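Local coordinates for PRD-containing transcription regulator (Lactobacillus casei, PDB 3NUF), which probably regulates transcription through a PRD (PTS regulation domain), an all-helical module that in related regulators is phosphorylated by the sugar phosphotransferase system, at residues V32-K37 with A90-Q95; D48-V53 with E113-K118. One frame throughout, in Å; residues are numbered along the deposited sequence.

Contact 1. Residues V32-K37 with A90-Q95. With EDO (1,2-ethanediol), chain G.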
loop_
_atom_site.group_PDB
_atom_site.type_symbol
_atom_site.label_atom_id
_atom_site.label_comp_id
_atom_site.label_asym_id
_atom_site.label_seq_id
_atom_site.Cartn_x
_atom_site.Cartn_y
_atom_site.Cartn_z
ATOM N N VAL A 32 -7.386 -0.093 -0.731
ATOM C CA VAL A 32 -6.989 1.304 -0.865
ATOM C C VAL A 32 -7.553 2.156 0.265
ATOM O O VAL A 32 -6.837 2.976 0.874
ATOM C CB VAL A 32 -7.428 1.841 -2.248
ATOM C CG1 VAL A 32 -7.157 3.345 -2.347
ATOM C CG2 VAL A 32 -6.679 1.150 -3.325
ATOM N N ASN A 33 -8.846 2.011 0.567
ATOM C CA ASN A 33 -9.426 2.730 1.661
ATOM C C ASN A 33 -8.679 2.484 2.978
ATOM O O ASN A 33 -8.409 3.396 3.761
ATOM C CB ASN A 33 -10.879 2.313 1.889
ATOM C CG ASN A 33 -11.843 2.766 0.813
ATOM O OD1 ASN A 33 -11.537 3.580 -0.004
ATOM N ND2 ASN A 33 -13.049 2.194 0.860
ATOM N N TYR A 34 -8.384 1.190 3.255
ATOM C CA TYR A 34 -7.670 0.797 4.474
ATOM C C TYR A 34 -6.315 1.490 4.572
ATOM O O TYR A 34 -5.934 2.045 5.625
ATOM C CB TYR A 34 -7.525 -0.725 4.540
ATOM C CG TYR A 34 -6.591 -1.246 5.585
ATOM C CD1 TYR A 34 -7.043 -1.503 6.859
ATOM C CD2 TYR A 34 -5.259 -1.507 5.304
ATOM C CE1 TYR A 34 -6.196 -1.997 7.815
ATOM C CE2 TYR A 34 -4.402 -1.963 6.275
ATOM C CZ TYR A 34 -4.900 -2.207 7.506
ATOM O OH TYR A 34 -4.054 -2.703 8.497
ATOM N N VAL A 35 -5.572 1.468 3.476
ATOM C CA VAL A 35 -4.232 2.081 3.471
ATOM C C VAL A 35 -4.297 3.612 3.685
ATOM O O VAL A 35 -3.507 4.180 4.454
ATOM C CB VAL A 35 -3.433 1.718 2.267
ATOM C CG1 VAL A 35 -2.084 2.440 2.265
ATOM C CG2 VAL A 35 -3.177 0.207 2.247
ATOM N N ILE A 36 -5.254 4.263 3.034
ATOM C CA ILE A 36 -5.430 5.716 3.195
ATOM C C ILE A 36 -5.719 6.021 4.667
ATOM O O ILE A 36 -5.127 6.925 5.272
ATOM C CB ILE A 36 -6.546 6.234 2.292
ATOM C CG1 ILE A 36 -6.094 6.223 0.838
ATOM C CG2 ILE A 36 -6.940 7.654 2.725
ATOM C CD1 ILE A 36 -7.213 6.516 -0.187
ATOM N N LYS A 37 -6.624 5.279 5.264
ATOM C CA LYS A 37 -6.981 5.486 6.685
ATOM C C LYS A 37 -5.882 5.164 7.673
ATOM O O LYS A 37 -5.683 5.840 8.697
ATOM C CB LYS A 37 -8.233 4.724 6.987
ATOM C CG LYS A 37 -9.469 5.316 6.282
ATOM C CD LYS A 37 -10.736 4.528 6.592
ATOM C CE LYS A 37 -10.903 3.256 5.823
ATOM N NZ LYS A 37 -12.278 2.607 6.068
ATOM N N ALA A 90 4.123 -0.440 6.351
ATOM C CA ALA A 90 4.125 -1.394 5.250
ATOM C C ALA A 90 3.951 -2.818 5.749
ATOM O O ALA A 90 3.180 -3.595 5.153
ATOM C CB ALA A 90 5.394 -1.261 4.443
ATOM N N ASP A 91 4.650 -3.186 6.830
ATOM C CA ASP A 91 4.481 -4.520 7.391
ATOM C C ASP A 91 3.029 -4.767 7.809
ATOM O O ASP A 91 2.486 -5.841 7.561
ATOM C CB ASP A 91 5.414 -4.689 8.604
ATOM C CG ASP A 91 5.353 -6.067 9.190
ATOM O OD1 ASP A 91 5.974 -6.951 8.631
ATOM O OD2 ASP A 91 4.693 -6.271 10.202
ATOM N N GLN A 92 2.402 -3.778 8.421
ATOM C CA GLN A 92 1.011 -3.930 8.839
ATOM C C GLN A 92 0.133 -4.178 7.626
ATOM O O GLN A 92 -0.769 -5.032 7.666
ATOM C CB GLN A 92 0.537 -2.682 9.567
ATOM C CG GLN A 92 -0.856 -2.839 10.099
ATOM C CD GLN A 92 -1.265 -1.764 11.083
ATOM O OE1 GLN A 92 -0.447 -0.989 11.568
ATOM N NE2 GLN A 92 -2.557 -1.735 11.390
ATOM N N VAL A 93 0.355 -3.461 6.534
ATOM C CA VAL A 93 -0.463 -3.660 5.326
ATOM C C VAL A 93 -0.292 -5.038 4.725
ATOM O O VAL A 93 -1.259 -5.738 4.405
ATOM C CB VAL A 93 -0.163 -2.613 4.278
ATOM C CG1 VAL A 93 -0.938 -2.872 2.922
ATOM C CG2 VAL A 93 -0.538 -1.225 4.758
ATOM N N VAL A 94 0.959 -5.466 4.639
ATOM C CA VAL A 94 1.261 -6.822 4.087
ATOM C C VAL A 94 0.566 -7.897 4.912
ATOM O O VAL A 94 -0.080 -8.792 4.362
ATOM C CB VAL A 94 2.757 -7.048 4.098
ATOM C CG1 VAL A 94 3.106 -8.537 3.749
ATOM C CG2 VAL A 94 3.464 -6.073 3.125
ATOM N N GLN A 95 0.660 -7.816 6.228
ATOM C CA GLN A 95 0.021 -8.768 7.092
ATOM C C GLN A 95 -1.478 -8.727 7.037
ATOM O O GLN A 95 -2.129 -9.762 7.167
ATOM C CB GLN A 95 0.577 -8.648 8.503
ATOM C CG GLN A 95 2.081 -8.896 8.614
ATOM C CD GLN A 95 2.511 -10.226 8.052
ATOM O OE1 GLN A 95 3.384 -10.323 7.146
ATOM N NE2 GLN A 95 1.924 -11.240 8.537
HETATM C C1 EDO G . -5.626 -3.961 10.819
HETATM O O1 EDO G . -4.626 -2.943 10.722
HETATM C C2 EDO G . -4.923 -5.272 11.036
HETATM O O2 EDO G . -5.311 -6.195 10.010
#

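Contact 2. Residues D48-V53 with E113-K118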
loop_
_atom_site.group_PDB
_atom_site.type_symbol
_atom_site.label_atom_id
_atom_site.label_comp_id
_atom_site.label_asym_id
_atom_site.label_seq_id
_atom_site.Cartn_x
_atom_site.Cartn_y
_atom_site.Cartn_z
ATOM N N ASP A 48 -2.945 13.068 -4.887
ATOM C CA ASP A 48 -3.689 12.215 -5.785
ATOM C C ASP A 48 -2.770 11.456 -6.763
ATOM O O ASP A 48 -3.027 10.292 -7.078
ATOM C CB ASP A 48 -4.786 13.007 -6.526
ATOM C CG ASP A 48 -6.013 13.351 -5.637
ATOM O OD1 ASP A 48 -6.098 12.922 -4.469
ATOM O OD2 ASP A 48 -6.932 14.068 -6.142
ATOM N N LEU A 49 -1.668 12.046 -7.191
ATOM C CA LEU A 49 -0.694 11.322 -8.027
ATOM C C LEU A 49 -0.026 10.179 -7.240
ATOM O O LEU A 49 0.102 9.026 -7.745
ATOM C CB LEU A 49 0.400 12.253 -8.575
ATOM C CG LEU A 49 -0.089 13.191 -9.707
ATOM C CD1 LEU A 49 0.994 14.259 -10.040
ATOM C CD2 LEU A 49 -0.543 12.423 -10.982
ATOM N N GLN A 50 0.378 10.473 -6.007
ATOM C CA GLN A 50 0.936 9.415 -5.167
ATOM C C GLN A 50 -0.069 8.303 -4.943
ATOM O O GLN A 50 0.302 7.102 -4.910
ATOM C CB GLN A 50 1.384 9.985 -3.832
ATOM C CG GLN A 50 2.664 10.791 -3.959
ATOM C CD GLN A 50 2.990 11.664 -2.759
ATOM O OE1 GLN A 50 2.171 11.911 -1.888
ATOM N NE2 GLN A 50 4.251 12.112 -2.703
ATOM N N LEU A 51 -1.318 8.685 -4.771
ATOM C CA LEU A 51 -2.340 7.722 -4.527
ATOM C C LEU A 51 -2.547 6.798 -5.751
ATOM O O LEU A 51 -2.805 5.605 -5.573
ATOM C CB LEU A 51 -3.613 8.421 -4.039
ATOM C CG LEU A 51 -4.786 7.491 -3.765
ATOM C CD1 LEU A 51 -4.408 6.525 -2.636
ATOM C CD2 LEU A 51 -6.094 8.209 -3.414
ATOM N N GLN A 52 -2.402 7.300 -6.989
ATOM C CA GLN A 52 -2.427 6.487 -8.199
ATOM C C GLN A 52 -1.330 5.431 -8.216
ATOM O O GLN A 52 -1.564 4.241 -8.487
ATOM C CB GLN A 52 -2.251 7.382 -9.443
ATOM C CG GLN A 52 -3.461 8.139 -9.872
ATOM C CD GLN A 52 -3.177 8.960 -11.139
ATOM O OE1 GLN A 52 -2.699 8.416 -12.122
ATOM N NE2 GLN A 52 -3.489 10.238 -11.101
ATOM N N VAL A 53 -0.112 5.859 -7.944
ATOM C CA VAL A 53 1.040 4.978 -7.917
ATOM C C VAL A 53 0.906 3.937 -6.810
ATOM O O VAL A 53 1.148 2.760 -7.007
ATOM C CB VAL A 53 2.330 5.821 -7.787
ATOM C CG1 VAL A 53 3.547 4.962 -7.627
ATOM C CG2 VAL A 53 2.517 6.710 -9.022
ATOM N N GLU A 113 7.305 6.400 2.556
ATOM C CA GLU A 113 8.444 7.289 2.722
ATOM C C GLU A 113 8.297 8.510 1.797
ATOM O O GLU A 113 8.538 9.661 2.235
ATOM C CB GLU A 113 9.719 6.488 2.453
ATOM C CG GLU A 113 11.017 7.060 3.033
ATOM C CD GLU A 113 11.179 6.861 4.526
ATOM O OE1 GLU A 113 10.180 6.673 5.263
ATOM O OE2 GLU A 113 12.335 6.980 5.029
ATOM N N ALA A 114 7.925 8.281 0.546
ATOM C CA ALA A 114 7.714 9.377 -0.408
ATOM C C ALA A 114 6.578 10.300 0.045
ATOM O O ALA A 114 6.679 11.545 -0.117
ATOM C CB ALA A 114 7.478 8.822 -1.791
ATOM N N ALA A 115 5.505 9.765 0.577
ATOM C CA ALA A 115 4.384 10.585 1.019
ATOM C C ALA A 115 4.727 11.502 2.194
ATOM O O ALA A 115 4.049 12.496 2.397
ATOM C CB ALA A 115 3.157 9.730 1.342
ATOM N N GLN A 116 5.755 11.158 2.969
ATOM C CA GLN A 116 6.260 11.965 4.091
ATOM C C GLN A 116 7.344 12.925 3.627
ATOM O O GLN A 116 7.874 13.671 4.443
ATOM C CB GLN A 116 6.850 11.038 5.150
ATOM C CG GLN A 116 5.805 10.352 5.918
ATOM C CD GLN A 116 6.360 9.297 6.793
ATOM O OE1 GLN A 116 6.585 9.534 7.985
ATOM N NE2 GLN A 116 6.565 8.095 6.249
ATOM N N ASP A 117 7.684 12.908 2.345
ATOM C CA ASP A 117 8.801 13.696 1.806
ATOM C C ASP A 117 10.075 13.352 2.549
ATOM O O ASP A 117 10.803 14.248 3.008
ATOM C CB ASP A 117 8.531 15.212 1.897
ATOM C CG ASP A 117 7.397 15.659 1.001
ATOM O OD1 ASP A 117 7.144 14.986 -0.026
ATOM O OD2 ASP A 117 6.760 16.687 1.328
ATOM N N LYS A 118 10.323 12.055 2.720
ATOM C CA LYS A 118 11.532 11.601 3.399
ATOM C C LYS A 118 12.531 10.918 2.477
ATOM O O LYS A 118 13.508 10.350 2.988
ATOM C CB LYS A 118 11.179 10.651 4.558
ATOM C CG LYS A 118 10.664 11.368 5.817
ATOM C CD LYS A 118 10.585 10.403 7.007
ATOM C CE LYS A 118 10.175 11.140 8.304
HETATM O O HOH W 1 4.855 14.153 -0.519
#

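Contact 1. Residues V32-K37 with A90-Q95
Tyr34 and Val35 face Gln92 and Val93 where two helices of the PRD's all-helical bundle, 25-41 and 84-97, run nearly antiparallel. The axes of the two short segments, at 155° to each other, come no closer than 11.1 Å, so the backbones are well separated and side chains bridge the gap. The buried half is a valine pair whose side chains lie roughly at right angles: CG2 of Val35 is 3.9 Å from CG1 of Val93 and equally near its CG2, one methyl set against a fork of two. Leu58 and Phe112 also pack on Val35, and Leu108 on Val93, which places this pair in the core of the bundle. Toward the surface Tyr34 takes over. With CG opposite the backbone N (chi1 168°), the ring reaches across to helix 84-97 and brings its CE2 edge 4.2 Å from CG2 of Val93, while His96 stacks on the ring. Gln92 also has CG anti to its N, and the chain runs on extended, so that the amide reaches the same spot as the phenol oxygen. There a molecule of 1,2-ethanediol, probably left from crystallisation, lies at the ring edge; His96 ND1 binds it. Its O1 sits between Tyr34 OH and Gln92 NE2 and is modelled as bonded to both, at implausibly short distances, so this link is doubtful in detail. The two side chains also meet directly, Tyr34 OH lying 3.6 Å from the aliphatic CG of Gln92.

Contact 2. Residues D48-V53 with E113-K118
Gln50 and Ala115 mark the closest backbone approach, their CA atoms 7.2 Å apart, between the first turns of helix 48-67 and the final turn of helix 104-115. One long side chain spans this distance. Gln50 turns its CG away from its own carbonyl carbon (chi1 -74°) and continues extended, laying the terminal amide alongside the end of the other helix. OE1 lies 3.9 Å from Ala115 CA and 4.0 Å from its CB, while NE2 comes within 3.6 Å of Ala114 O. The two ends of the amide are used differently: OE1 accepts a hydrogen bond from Thr47 N just before its own helix, and NE2 donates one of 3.0 Å to a water. That water also lies against Asp117 OD1, at a distance so short, in one of two modelled conformers, that its value is doubtful. An alanine in place of Gln50 would probably leave Thr47 N without this acceptor, strip the water of its donor from helix 48-67 and open a gap beside Ala115. Gln50 is thus the side chain that spans the contact, and the water may extend it to Asp117. Just past Ala115 and Gln116 the chain leaves helical geometry at Asp117, with a positive phi of 56°. Lys118 N bonds to Glu113 O and Asp117 N to Ala114 O, each at 3.0 Å, the paired bonds of a Schellman motif ending helix 104-115.

Contacts 1 and 2 lie about 14 Å apart between centres and join within one PRD helical bundle: contact 1 about 5 Å from the centre of the fold, contact 2 about 11 Å from it, at the surface. They touch through Leu51, whose CD1, in one of its two modelled conformers, lies 3.7 Å from Ile36 CD1; Val32 packs on the same methyl. Helix 104-115 ties them again, since Phe112, the residue just before 113-118, packs on Val35, and Glu113 hydrogen-bonds Ser86 on the helix that carries 90-95. Small molecules, probably from crystallisation, sit at both: 1,2-ethanediol at contact 1, and di(hydroxyethyl)ether about 4 Å from the side chain of Gln50 at contact 2.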